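Local structure of bacterial bifunctional deaminase-reductase C-terminal domain-containing protein (Corynebacterium diphtheriae, 2P4G) at residues Ala40-Asn45 / Ser226-Lys231; Gln68-Ala73 / Gly89-Pro94; Ser125-Pro130 / Leu136-Ile141; Gly163-Val168 / His184-Lys189. The protein is a pyrimidine reductase-like protein of the RibD C-terminal family, probably an NADP-dependent reductase acting in riboflavin biosynthesis. All blocks are in the same frame, centred on the assembly; numbering follows the deposited sequence.

Interaction 1: residues Ala40-Asn45 / Ser226-Lys231. With EDO (1,2-ethanediol), chain L.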
loop_
_atom_site.group_PDB
_atom_site.type_symbol
_atom_site.label_atom_id
_atom_site.label_comp_id
_atom_site.label_asym_id
_atom_site.label_seq_id
_atom_site.Cartn_x
_atom_site.Cartn_y
_atom_site.Cartn_z
ATOM N N ALA A 40 9.680 -4.530 -5.689
ATOM C CA ALA A 40 9.271 -4.603 -4.290
ATOM C C ALA A 40 7.924 -5.314 -4.142
ATOM O O ALA A 40 7.173 -5.450 -5.114
ATOM C CB ALA A 40 9.274 -3.182 -3.643
ATOM N N ILE A 41 7.689 -5.835 -2.941
ATOM C CA ILE A 41 6.428 -6.452 -2.557
ATOM C C ILE A 41 5.891 -5.756 -1.302
ATOM O O ILE A 41 6.646 -5.347 -0.429
ATOM C CB ILE A 41 6.595 -8.014 -2.352
ATOM C CG1 ILE A 41 5.231 -8.695 -2.163
ATOM C CG2 ILE A 41 7.523 -8.319 -1.217
ATOM C CD1 ILE A 41 5.282 -10.206 -2.368
ATOM N N THR A 42 4.577 -5.616 -1.213
ATOM C CA THR A 42 3.958 -4.931 -0.087
ATOM C C THR A 42 2.599 -5.551 0.209
ATOM O O THR A 42 1.938 -6.068 -0.691
ATOM C CB THR A 42 3.772 -3.407 -0.407
ATOM O OG1 THR A 42 3.222 -2.736 0.731
ATOM C CG2 THR A 42 2.863 -3.182 -1.644
ATOM N N SER A 43 2.200 -5.517 1.478
ATOM C CA SER A 43 0.806 -5.708 1.838
ATOM C C SER A 43 0.009 -4.549 1.253
ATOM O O SER A 43 0.584 -3.534 0.821
ATOM C CB SER A 43 0.670 -5.779 3.349
ATOM O OG SER A 43 0.895 -4.531 3.964
ATOM N N ILE A 44 -1.310 -4.684 1.209
ATOM C CA ILE A 44 -2.141 -3.613 0.674
ATOM C C ILE A 44 -2.045 -2.312 1.495
ATOM O O ILE A 44 -2.274 -1.206 0.980
ATOM C CB ILE A 44 -3.622 -4.025 0.508
ATOM C CG1 ILE A 44 -4.285 -4.331 1.858
ATOM C CG2 ILE A 44 -3.730 -5.192 -0.491
ATOM C CD1 ILE A 44 -5.756 -3.940 1.939
ATOM N N ASN A 45 -1.685 -2.450 2.763
ATOM C CA ASN A 45 -1.494 -1.310 3.625
ATOM C C ASN A 45 -0.021 -0.902 3.831
ATOM O O ASN A 45 0.293 -0.191 4.764
ATOM C CB ASN A 45 -2.256 -1.533 4.948
ATOM C CG ASN A 45 -1.653 -2.614 5.804
ATOM O OD1 ASN A 45 -1.263 -3.693 5.328
ATOM N ND2 ASN A 45 -1.544 -2.315 7.082
ATOM N N SER A 226 7.033 -3.117 8.533
ATOM C CA SER A 226 8.108 -2.467 7.883
ATOM C C SER A 226 7.585 -1.582 6.744
ATOM O O SER A 226 7.331 -2.042 5.625
ATOM C CB SER A 226 9.090 -3.524 7.404
ATOM O OG SER A 226 10.269 -2.884 6.974
ATOM N N PRO A 227 7.448 -0.287 7.028
ATOM C CA PRO A 227 7.009 0.628 5.988
ATOM C C PRO A 227 7.778 0.385 4.693
ATOM O O PRO A 227 9.011 0.339 4.699
ATOM C CB PRO A 227 7.328 1.997 6.574
ATOM C CG PRO A 227 7.228 1.797 8.021
ATOM C CD PRO A 227 7.713 0.407 8.298
ATOM N N LEU A 228 7.035 0.206 3.607
ATOM C CA LEU A 228 7.579 -0.106 2.313
ATOM C C LEU A 228 8.800 0.746 1.951
ATOM O O LEU A 228 9.784 0.215 1.440
ATOM C CB LEU A 228 6.490 0.068 1.254
ATOM C CG LEU A 228 6.819 -0.226 -0.207
ATOM C CD1 LEU A 228 7.386 -1.665 -0.338
ATOM C CD2 LEU A 228 5.574 0.006 -1.056
ATOM N N PHE A 229 8.729 2.054 2.186
ATOM C CA PHE A 229 9.804 2.945 1.794
ATOM C C PHE A 229 10.535 3.560 2.977
ATOM O O PHE A 229 11.102 4.649 2.878
ATOM C CB PHE A 229 9.285 4.004 0.818
ATOM C CG PHE A 229 8.815 3.425 -0.483
ATOM C CD1 PHE A 229 9.540 2.418 -1.114
ATOM C CD2 PHE A 229 7.654 3.860 -1.067
ATOM C CE1 PHE A 229 9.108 1.878 -2.311
ATOM C CE2 PHE A 229 7.211 3.320 -2.243
ATOM C CZ PHE A 229 7.937 2.326 -2.879
ATOM N N GLY A 230 10.548 2.828 4.084
ATOM C CA GLY A 230 11.388 3.164 5.222
ATOM C C GLY A 230 10.725 4.062 6.220
ATOM O O GLY A 230 9.830 4.828 5.892
ATOM N N LYS A 231 11.172 3.965 7.457
ATOM C CA LYS A 231 10.652 4.797 8.536
ATOM C C LYS A 231 11.708 5.780 9.049
ATOM O O LYS A 231 11.543 6.325 10.140
ATOM C CB LYS A 231 10.141 3.917 9.689
HETATM C C1 EDO L . 9.900 -5.661 -0.242
HETATM O O1 EDO L . 10.220 -5.975 -1.608
HETATM C C2 EDO L . 11.141 -5.860 0.629
HETATM O O2 EDO L . 12.051 -4.776 0.421
#
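Thr42, on strand 35-43, and Leu228, in the type I turn from Pro227 to Gly230, bring the two backbones nearest, with CA atoms 6.5 Å apart. No hydrogen bond joins the segments, and the contact is apolar. Leu228 carries it with both methyls. Leu228 CD2 meets Thr42 CB at 3.9 Å, and the two side chains cross at about a right angle. The other methyl reaches further back along the strand. Leu228 CD1 lies 3.8 Å from the carbonyl oxygen Ile41 O and 4.1 Å from the methyl Ala40 CB. CG of Leu228 is anti to the backbone N (chi1 -179°), which extends the fork from the turn to the strand. On its other flank Leu228 CG sits over the centre of the Phe229 ring, 3.7 Å above the plane.

The Thr42 hydroxyl bonds to the next residue. Thr42 OG1 donates to Ser43 O at 2.8 Å, in the carbonyl plane and on a lone pair. This holds the hydroxyl turned along the chain. The turn is closed by Gly230 N bonding to Pro227 O. A bound 1,2-ethanediol accepts from Ile41 N through its O1 at 2.9 Å and is also bonded to Tyr200 OH.

Leu228 and Phe229 further touch Ile44 and Asn45 of the second subunit, so the turn lies at the dimer interface. Within the chain, the turn packs beside strands 35-43 and 211-217, neighbours in the central mixed sheet, with Leu228 on Leu214. Helix 197-206 adds Tyr200 beside Ala40 and Leu204 beside Phe229.

Interaction 2: residues Gln68-Ala73 / Gly89-Pro94. With EDO (1,2-ethanediol), chain G.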
loop_
_atom_site.group_PDB
_atom_site.type_symbol
_atom_site.label_atom_id
_atom_site.label_comp_id
_atom_site.label_asym_id
_atom_site.label_seq_id
_atom_site.Cartn_x
_atom_site.Cartn_y
_atom_site.Cartn_z
ATOM N N GLN A 68 12.862 -12.885 -13.764
ATOM C CA GLN A 68 12.755 -12.211 -15.075
ATOM C C GLN A 68 13.506 -10.874 -15.041
ATOM O O GLN A 68 14.257 -10.558 -15.957
ATOM C CB GLN A 68 11.279 -11.991 -15.456
ATOM C CG GLN A 68 11.051 -11.626 -16.891
ATOM C CD GLN A 68 11.129 -12.832 -17.803
ATOM O OE1 GLN A 68 12.168 -13.110 -18.404
ATOM N NE2 GLN A 68 10.038 -13.572 -17.885
ATOM N N LEU A 69 13.322 -10.116 -13.965
ATOM C CA LEU A 69 13.961 -8.794 -13.823
ATOM C C LEU A 69 15.463 -8.927 -13.613
ATOM O O LEU A 69 16.246 -8.150 -14.154
ATOM C CB LEU A 69 13.315 -7.968 -12.692
ATOM C CG LEU A 69 13.748 -6.482 -12.623
ATOM C CD1 LEU A 69 13.436 -5.683 -13.896
ATOM C CD2 LEU A 69 13.163 -5.785 -11.413
ATOM N N ARG A 70 15.856 -9.956 -12.884
ATOM C CA ARG A 70 17.260 -10.341 -12.805
ATOM C C ARG A 70 17.876 -10.682 -14.156
ATOM O O ARG A 70 19.043 -10.382 -14.386
ATOM C CB ARG A 70 17.455 -11.511 -11.828
ATOM C CG ARG A 70 17.372 -11.076 -10.374
ATOM C CD ARG A 70 17.665 -12.219 -9.410
ATOM N NE ARG A 70 17.907 -11.668 -8.079
ATOM C CZ ARG A 70 18.631 -12.258 -7.133
ATOM N NH1 ARG A 70 19.174 -13.448 -7.332
ATOM N NH2 ARG A 70 18.815 -11.638 -5.980
ATOM N N GLY A 71 17.095 -11.293 -15.041
ATOM C CA GLY A 71 17.536 -11.577 -16.387
ATOM C C GLY A 71 17.711 -10.337 -17.235
ATOM O O GLY A 71 18.459 -10.356 -18.208
ATOM N N TRP A 72 16.982 -9.288 -16.879
ATOM C CA TRP A 72 17.065 -7.962 -17.508
ATOM C C TRP A 72 18.273 -7.178 -17.002
ATOM O O TRP A 72 18.836 -6.389 -17.743
ATOM C CB TRP A 72 15.765 -7.184 -17.196
ATOM C CG TRP A 72 15.812 -5.702 -17.367
ATOM C CD1 TRP A 72 15.432 -4.998 -18.475
ATOM C CD2 TRP A 72 16.213 -4.730 -16.390
ATOM N NE1 TRP A 72 15.588 -3.647 -18.254
ATOM C CE2 TRP A 72 16.065 -3.458 -16.981
ATOM C CE3 TRP A 72 16.683 -4.810 -15.065
ATOM C CZ2 TRP A 72 16.379 -2.276 -16.300
ATOM C CZ3 TRP A 72 17.005 -3.649 -14.398
ATOM C CH2 TRP A 72 16.854 -2.394 -15.016
ATOM N N ALA A 73 18.645 -7.409 -15.739
ATOM C CA ALA A 73 19.615 -6.595 -15.017
ATOM C C ALA A 73 21.061 -6.925 -15.371
ATOM O O ALA A 73 21.413 -8.078 -15.619
ATOM C CB ALA A 73 19.423 -6.776 -13.469
ATOM N N GLY A 89 21.419 -16.298 -2.033
ATOM C CA GLY A 89 22.623 -17.003 -2.344
ATOM C C GLY A 89 23.228 -16.428 -3.605
ATOM O O GLY A 89 22.831 -15.352 -4.071
ATOM N N PRO A 90 24.194 -17.150 -4.181
ATOM C CA PRO A 90 24.697 -16.733 -5.480
ATOM C C PRO A 90 23.561 -16.633 -6.512
ATOM O O PRO A 90 22.681 -17.496 -6.563
ATOM C CB PRO A 90 25.717 -17.818 -5.830
ATOM C CG PRO A 90 26.163 -18.361 -4.496
ATOM C CD PRO A 90 24.894 -18.339 -3.672
ATOM N N VAL A 91 23.601 -15.570 -7.315
ATOM C CA VAL A 91 22.595 -15.342 -8.318
ATOM C C VAL A 91 22.553 -16.527 -9.272
ATOM O O VAL A 91 23.602 -17.042 -9.716
ATOM C CB VAL A 91 22.843 -14.024 -9.048
ATOM C CG1 VAL A 91 21.891 -13.858 -10.229
ATOM C CG2 VAL A 91 22.725 -12.848 -8.055
ATOM N N VAL A 92 21.325 -16.996 -9.534
ATOM C CA VAL A 92 21.072 -18.045 -10.548
ATOM C C VAL A 92 20.087 -17.513 -11.576
ATOM O O VAL A 92 19.209 -16.717 -11.254
ATOM C CB VAL A 92 20.493 -19.388 -9.941
ATOM C CG1 VAL A 92 21.433 -19.980 -8.912
ATOM C CG2 VAL A 92 19.146 -19.146 -9.300
ATOM N N LEU A 93 20.227 -17.972 -12.811
ATOM C CA LEU A 93 19.229 -17.710 -13.850
ATOM C C LEU A 93 18.944 -18.976 -14.641
ATOM O O LEU A 93 19.816 -19.839 -14.790
ATOM C CB LEU A 93 19.682 -16.590 -14.810
ATOM C CG LEU A 93 19.731 -15.148 -14.307
ATOM C CD1 LEU A 93 20.402 -14.285 -15.355
ATOM C CD2 LEU A 93 18.339 -14.631 -14.001
ATOM N N PRO A 94 17.716 -19.087 -15.165
ATOM C CA PRO A 94 17.363 -20.200 -16.016
ATOM C C PRO A 94 18.271 -20.352 -17.236
ATOM O O PRO A 94 18.780 -19.387 -17.801
ATOM C CB PRO A 94 15.942 -19.870 -16.451
ATOM C CG PRO A 94 15.422 -18.980 -15.418
ATOM C CD PRO A 94 16.572 -18.189 -14.943
HETATM C C1 EDO G . 20.120 -16.538 -5.159
HETATM O O1 EDO G . 19.305 -17.703 -4.992
HETATM C C2 EDO G . 19.610 -15.221 -4.509
HETATM O O2 EDO G . 20.481 -14.044 -4.778
HETATM O O HOH W 1 18.706 -15.765 -8.876
#
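The guanidinium of Arg70 faces loop 89-94 across a bound 1,2-ethanediol, whose O2 lies at its edge, in plane. Val91 CG2 approaches the group obliquely, 3.7 Å from Arg70 NH1. The contact joins helix 60-72, which follows the first strand of the sheet in this RibD C-terminal (dihydrofolate reductase-like) fold, to the loop that leads into helix 95-103.

No direct hydrogen bond crosses between the segments. The diol and a water do the bridging. Arg70 NH1 donates to the diol O2 at 2.9 Å, with an angle of 155° at the hydrogen. NH2 donates to the same oxygen at a greater length. That diol O2 in turn donates a hydrogen bond to Gly89 O at 2.8 Å. The water accepts from Arg70 NH1 and from Val92 N. NH1 is thus gripped by two oxygens, while NE is salt-bridged to Glu194 of strand 190-195. These partners hold the flat group from several directions. The side chain is extended from CG to NE (chi2 -176°), which carries the charge well clear of the helix. The diol is probably a crystallisation additive, so the bridge it makes need not exist in solution.

Nearer the helix the contact turns apolar. Leu93 lies against the surface of the helix where Gly71 has no side chain. Val91 and Leu93 also pack on Pro110, in the loop just before strand 111-115. Leu93 CD2 touches the aliphatic root of the arginine at Arg70 CB, 3.9 Å away, and rests 3.7 Å from the backbone nitrogen Gly71 N.

Interaction 3: residues Ser125-Pro130 / Leu136-Ile141. With EDO (1,2-ethanediol), chain E.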
loop_
_atom_site.group_PDB
_atom_site.type_symbol
_atom_site.label_atom_id
_atom_site.label_comp_id
_atom_site.label_asym_id
_atom_site.label_seq_id
_atom_site.Cartn_x
_atom_site.Cartn_y
_atom_site.Cartn_z
ATOM N N SER A 125 27.665 -19.021 3.955
ATOM C CA SER A 125 27.024 -18.848 2.679
ATOM C C SER A 125 28.035 -19.130 1.584
ATOM O O SER A 125 29.198 -18.775 1.709
ATOM C CB SER A 125 26.505 -17.436 2.516
ATOM O OG SER A 125 25.806 -17.334 1.283
ATOM N N GLU A 126 27.567 -19.731 0.493
ATOM C CA GLU A 126 28.388 -19.887 -0.710
ATOM C C GLU A 126 28.781 -18.538 -1.264
ATOM O O GLU A 126 29.822 -18.429 -1.899
ATOM C CB GLU A 126 27.661 -20.688 -1.798
ATOM C CG GLU A 126 27.609 -22.202 -1.567
ATOM C CD GLU A 126 28.947 -22.895 -1.739
ATOM O OE1 GLU A 126 29.988 -22.195 -1.784
ATOM O OE2 GLU A 126 28.954 -24.146 -1.840
ATOM N N LEU A 127 27.969 -17.508 -1.029
ATOM C CA LEU A 127 28.373 -16.148 -1.438
ATOM C C LEU A 127 29.760 -15.748 -0.913
ATOM O O LEU A 127 30.416 -14.906 -1.518
ATOM C CB LEU A 127 27.360 -15.092 -1.002
ATOM C CG LEU A 127 26.144 -14.868 -1.901
ATOM C CD1 LEU A 127 25.166 -13.937 -1.150
ATOM C CD2 LEU A 127 26.568 -14.325 -3.286
ATOM N N PHE A 128 30.194 -16.349 0.195
ATOM C CA PHE A 128 31.489 -15.996 0.795
ATOM C C PHE A 128 32.516 -17.116 0.798
ATOM O O PHE A 128 33.533 -16.987 1.485
ATOM C CB PHE A 128 31.283 -15.362 2.186
ATOM C CG PHE A 128 30.412 -14.163 2.111
ATOM C CD1 PHE A 128 30.895 -12.994 1.568
ATOM C CD2 PHE A 128 29.092 -14.226 2.480
ATOM C CE1 PHE A 128 30.072 -11.893 1.406
ATOM C CE2 PHE A 128 28.258 -13.135 2.324
ATOM C CZ PHE A 128 28.749 -11.964 1.790
ATOM N N SER A 129 32.291 -18.169 -0.010
ATOM C CA SER A 129 33.311 -19.199 -0.226
ATOM C C SER A 129 34.442 -18.615 -1.040
ATOM O O SER A 129 34.199 -17.958 -2.045
ATOM C CB SER A 129 32.790 -20.438 -0.957
ATOM O OG SER A 129 31.665 -20.993 -0.292
ATOM N N PRO A 130 35.693 -18.872 -0.618
ATOM C CA PRO A 130 36.871 -18.348 -1.314
ATOM C C PRO A 130 37.061 -18.853 -2.748
ATOM O O PRO A 130 37.783 -18.241 -3.530
ATOM C CB PRO A 130 38.039 -18.786 -0.432
ATOM C CG PRO A 130 37.531 -19.782 0.467
ATOM C CD PRO A 130 36.055 -19.669 0.563
ATOM N N LEU A 136 30.003 -14.722 -9.594
ATOM C CA LEU A 136 28.996 -14.972 -8.569
ATOM C C LEU A 136 29.350 -14.264 -7.252
ATOM O O LEU A 136 28.496 -14.127 -6.378
ATOM C CB LEU A 136 28.844 -16.487 -8.364
ATOM C CG LEU A 136 28.313 -17.230 -9.603
ATOM C CD1 LEU A 136 28.448 -18.705 -9.428
ATOM C CD2 LEU A 136 26.852 -16.827 -9.946
ATOM N N SER A 137 30.606 -13.823 -7.115
ATOM C CA SER A 137 31.053 -13.082 -5.939
ATOM C C SER A 137 30.375 -11.693 -5.854
ATOM O O SER A 137 30.294 -10.977 -6.844
ATOM C CB SER A 137 32.590 -12.928 -5.975
ATOM O OG SER A 137 33.116 -12.489 -4.728
ATOM N N PRO A 138 29.875 -11.320 -4.672
ATOM C CA PRO A 138 29.153 -10.077 -4.544
ATOM C C PRO A 138 30.083 -8.897 -4.385
ATOM O O PRO A 138 31.119 -9.014 -3.737
ATOM C CB PRO A 138 28.398 -10.260 -3.237
ATOM C CG PRO A 138 29.281 -11.137 -2.426
ATOM C CD PRO A 138 29.930 -12.053 -3.389
ATOM N N LEU A 139 29.692 -7.759 -4.955
ATOM C CA LEU A 139 30.395 -6.531 -4.741
ATOM C C LEU A 139 29.808 -5.969 -3.431
ATOM O O LEU A 139 28.607 -5.726 -3.331
ATOM C CB LEU A 139 30.173 -5.593 -5.932
ATOM C CG LEU A 139 30.760 -4.184 -5.857
ATOM C CD1 LEU A 139 32.276 -4.224 -5.668
ATOM C CD2 LEU A 139 30.347 -3.378 -7.109
ATOM N N VAL A 140 30.654 -5.799 -2.419
ATOM C CA VAL A 140 30.209 -5.245 -1.148
ATOM C C VAL A 140 30.509 -3.753 -1.119
ATOM O O VAL A 140 31.619 -3.333 -1.444
ATOM C CB VAL A 140 30.848 -5.959 0.050
ATOM C CG1 VAL A 140 30.409 -5.279 1.394
ATOM C CG2 VAL A 140 30.458 -7.421 0.011
ATOM N N ILE A 141 29.493 -2.965 -0.772
ATOM C CA ILE A 141 29.628 -1.516 -0.658
ATOM C C ILE A 141 29.344 -1.132 0.807
ATOM O O ILE A 141 28.252 -1.345 1.314
ATOM C CB ILE A 141 28.646 -0.736 -1.585
ATOM C CG1 ILE A 141 28.717 -1.226 -3.045
ATOM C CG2 ILE A 141 28.883 0.787 -1.462
ATOM C CD1 ILE A 141 29.969 -0.905 -3.767
HETATM C C1 EDO E . 24.468 -21.441 -0.469
HETATM O O1 EDO E . 24.571 -20.352 0.443
HETATM C C2 EDO E . 24.060 -20.935 -1.835
HETATM O O2 EDO E . 23.284 -21.950 -2.471
HETATM O O HOH W 2 32.811 -14.564 -2.660
#
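Pro138 is the hub of this contact, and Leu127 and Phe128 press on its ring. Pro138 CD lies 3.4 Å from the carbonyl oxygen Leu127 O and 4.1 Å from the methyl Leu127 CD2. Pro138 CG meets the Phe128 ring at CE1, 4.0 Å away, and the approach is oblique. Leu127 CD2 also reaches back to Leu136 O at 3.6 Å. CG of Leu127 is anti to the carbonyl carbon (chi1 -83°), and this turns the branch across toward the 136-138 backbone.

A water also bridges the two segments. It donates to Leu127 O at 2.7 Å and is hydrogen-bonded to Ser137 OG at 2.9 Å.

The next shell shapes the short 3-10 turn at 126-127. Ser125 OG accepts from Leu127 N at 3.2 Å, an ST turn, and Phe128 N bonds to Ser125 O. A 1,2-ethanediol accepts from Glu126 N.

Further out, Phe128 meets the rings of Phe121 and Phe123, with planes at about 40° in both cases. Leu127 touches Leu112, and Pro138 touches Leu114, both on strand 111-115. Both sides of the contact thus also rest on strand 111-115, the neighbour of strand 139-143. The contact itself is largely apolar. Proline has no N-H to offer, so the Leu127 carbonyl, pressed against Pro138 CD, is met by water instead.

Interaction 4: residues Gly163-Val168 / His184-Lys189. With EDO (1,2-ethanediol), chain Q.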
loop_
_atom_site.group_PDB
_atom_site.type_symbol
_atom_site.label_atom_id
_atom_site.label_comp_id
_atom_site.label_asym_id
_atom_site.label_seq_id
_atom_site.Cartn_x
_atom_site.Cartn_y
_atom_site.Cartn_z
ATOM N N GLY A 163 38.549 -13.070 -0.525
ATOM C CA GLY A 163 38.619 -12.549 -1.889
ATOM C C GLY A 163 37.459 -11.691 -2.383
ATOM O O GLY A 163 37.430 -11.334 -3.561
ATOM N N VAL A 164 36.520 -11.342 -1.499
ATOM C CA VAL A 164 35.401 -10.473 -1.865
ATOM C C VAL A 164 35.862 -9.049 -2.109
ATOM O O VAL A 164 36.632 -8.497 -1.317
ATOM C CB VAL A 164 34.282 -10.484 -0.784
ATOM C CG1 VAL A 164 33.220 -9.356 -1.040
ATOM C CG2 VAL A 164 33.621 -11.895 -0.732
ATOM N N GLU A 165 35.389 -8.464 -3.211
ATOM C CA GLU A 165 35.639 -7.064 -3.522
ATOM C C GLU A 165 34.796 -6.126 -2.655
ATOM O O GLU A 165 33.557 -6.187 -2.702
ATOM C CB GLU A 165 35.293 -6.809 -4.989
ATOM C CG GLU A 165 35.866 -5.526 -5.560
ATOM C CD GLU A 165 35.455 -5.308 -7.005
ATOM O OE1 GLU A 165 34.935 -6.268 -7.647
ATOM O OE2 GLU A 165 35.637 -4.161 -7.492
ATOM N N VAL A 166 35.458 -5.253 -1.894
ATOM C CA VAL A 166 34.770 -4.303 -1.008
ATOM C C VAL A 166 35.144 -2.858 -1.316
ATOM O O VAL A 166 36.313 -2.499 -1.258
ATOM C CB VAL A 166 35.098 -4.547 0.476
ATOM C CG1 VAL A 166 34.213 -3.653 1.353
ATOM C CG2 VAL A 166 34.935 -6.030 0.856
ATOM N N ILE A 167 34.148 -2.041 -1.644
ATOM C CA ILE A 167 34.347 -0.635 -1.831
ATOM C C ILE A 167 33.911 0.048 -0.547
ATOM O O ILE A 167 32.773 -0.153 -0.092
ATOM C CB ILE A 167 33.484 -0.072 -2.960
ATOM C CG1 ILE A 167 33.881 -0.662 -4.319
ATOM C CG2 ILE A 167 33.630 1.459 -3.016
ATOM C CD1 ILE A 167 32.933 -0.228 -5.449
ATOM N N VAL A 168 34.807 0.846 0.035
ATOM C CA VAL A 168 34.503 1.626 1.231
ATOM C C VAL A 168 34.200 3.059 0.822
ATOM O O VAL A 168 35.095 3.774 0.407
ATOM C CB VAL A 168 35.693 1.615 2.214
ATOM C CG1 VAL A 168 35.363 2.424 3.475
ATOM C CG2 VAL A 168 36.067 0.181 2.549
ATOM N N HIS A 184 28.173 1.750 -12.786
ATOM C CA HIS A 184 28.267 2.419 -14.084
ATOM C C HIS A 184 29.686 2.401 -14.583
ATOM O O HIS A 184 29.914 2.077 -15.737
ATOM C CB HIS A 184 27.761 3.857 -14.029
ATOM C CG HIS A 184 26.282 3.957 -13.873
ATOM N ND1 HIS A 184 25.446 2.886 -14.089
ATOM C CD2 HIS A 184 25.486 4.995 -13.529
ATOM C CE1 HIS A 184 24.198 3.255 -13.876
ATOM N NE2 HIS A 184 24.193 4.530 -13.536
ATOM N N ALA A 185 30.631 2.711 -13.694
ATOM C CA ALA A 185 32.072 2.672 -14.014
ATOM C C ALA A 185 32.547 1.289 -14.412
ATOM O O ALA A 185 33.670 1.116 -14.833
ATOM C CB ALA A 185 32.886 3.166 -12.841
ATOM N N ARG A 186 31.674 0.311 -14.287
ATOM C CA ARG A 186 31.958 -1.068 -14.590
ATOM C C ARG A 186 31.192 -1.494 -15.829
ATOM O O ARG A 186 31.159 -2.671 -16.153
ATOM C CB ARG A 186 31.436 -1.866 -13.414
ATOM C CG ARG A 186 32.126 -3.135 -13.135
ATOM C CD ARG A 186 31.922 -3.467 -11.675
ATOM N NE ARG A 186 32.696 -2.548 -10.828
ATOM C CZ ARG A 186 33.342 -2.910 -9.724
ATOM N NH1 ARG A 186 33.326 -4.189 -9.321
ATOM N NH2 ARG A 186 34.024 -1.993 -9.039
ATOM N N ARG A 187 30.536 -0.532 -16.475
ATOM C CA ARG A 187 29.687 -0.752 -17.645
ATOM C C ARG A 187 28.447 -1.595 -17.361
ATOM O O ARG A 187 27.873 -2.197 -18.263
ATOM C CB ARG A 187 30.507 -1.303 -18.830
ATOM C CG ARG A 187 31.309 -0.208 -19.579
ATOM C CD ARG A 187 32.484 -0.762 -20.422
ATOM N NE ARG A 187 33.549 -1.278 -19.556
ATOM C CZ ARG A 187 33.753 -2.563 -19.250
ATOM N NH1 ARG A 187 32.990 -3.532 -19.761
ATOM N NH2 ARG A 187 34.747 -2.887 -18.424
ATOM N N LEU A 188 28.005 -1.581 -16.106
ATOM C CA LEU A 188 26.766 -2.246 -15.690
ATOM C C LEU A 188 25.622 -1.240 -15.679
ATOM O O LEU A 188 25.514 -0.438 -14.758
ATOM C CB LEU A 188 26.962 -2.874 -14.324
ATOM C CG LEU A 188 28.033 -3.961 -14.339
ATOM C CD1 LEU A 188 28.123 -4.657 -13.011
ATOM C CD2 LEU A 188 27.737 -4.971 -15.434
ATOM N N LYS A 189 24.773 -1.300 -16.706
ATOM C CA LYS A 189 23.850 -0.207 -17.031
ATOM C C LYS A 189 22.410 -0.395 -16.543
ATOM O O LYS A 189 21.725 0.597 -16.260
ATOM C CB LYS A 189 23.846 0.039 -18.556
HETATM C C1 EDO Q . 36.187 -10.553 -7.939
HETATM O O1 EDO Q . 35.355 -10.288 -9.075
HETATM C C2 EDO Q . 35.998 -12.007 -7.546
HETATM O O2 EDO Q . 36.247 -12.195 -6.153
#
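Glu165 and Arg186 reach for each other from opposite directions, and their torsions set up the meeting. Glu165 has CG anti to the backbone N and stays extended beyond it. Arg186 also leaves its backbone with CG anti to N but bends at chi3 (-71°), bringing its guanidinium round to the carboxylate. The two CA atoms nearest across the segments, those of Ile167 and Ala185, are still 12.8 Å apart, so long side chains span the gap.

The result is a salt bridge centred on one oxygen. Glu165 OE2 accepts from Arg186 NH1 at 2.9 Å. Arg186 NH2 adds a weak bond to the same Glu165 OE2 at 3.1 Å. The planes of the two groups are only 16° apart but stepped: NH1 meets OE2 on its syn side, 31° out of the carboxylate plane. The guanidinium also passes Ile167, whose CD1 comes 4.1 Å from Arg186 NH2. NE of Arg186 makes a weak bond to Ala182 O in the last turn of helix 175-184.

That helix closes with a Schellman motif: Arg187 has positive phi, Leu188 N bonds to Leu183 O and Arg187 N to His184 O. Glu165 and Ile167 pair with Val140 of strand 139-143. The bridge lies at the protein surface. It ties edge strand 166-169 to the C-terminal end of helix 175-184. That helix makes the crossover to parallel strand 190-195, three strands away, within the dihydrofolate reductase-like alpha/beta fold.

From the N terminus, interaction 1 opens on strand 35-43 and closes last, at the turn after strand 219-222. Its loop encloses the other three. Interaction 2 closes the segment from helix 60-72 to the loop before helix 95-103. Interaction 3 then closes a short loop before strand 139-143, and interaction 4 links strand 166-169 to the end of helix 175-184. These three follow in series and none cross. Interactions 2 and 3 touch where Pro90 and Val91 pack on Leu127 and Leu136. Interactions 3 and 4 join through neighbouring strands 139-143 and 166-169. Interaction 1 stands apart, its centre about 28 Å from those of 3 and 4.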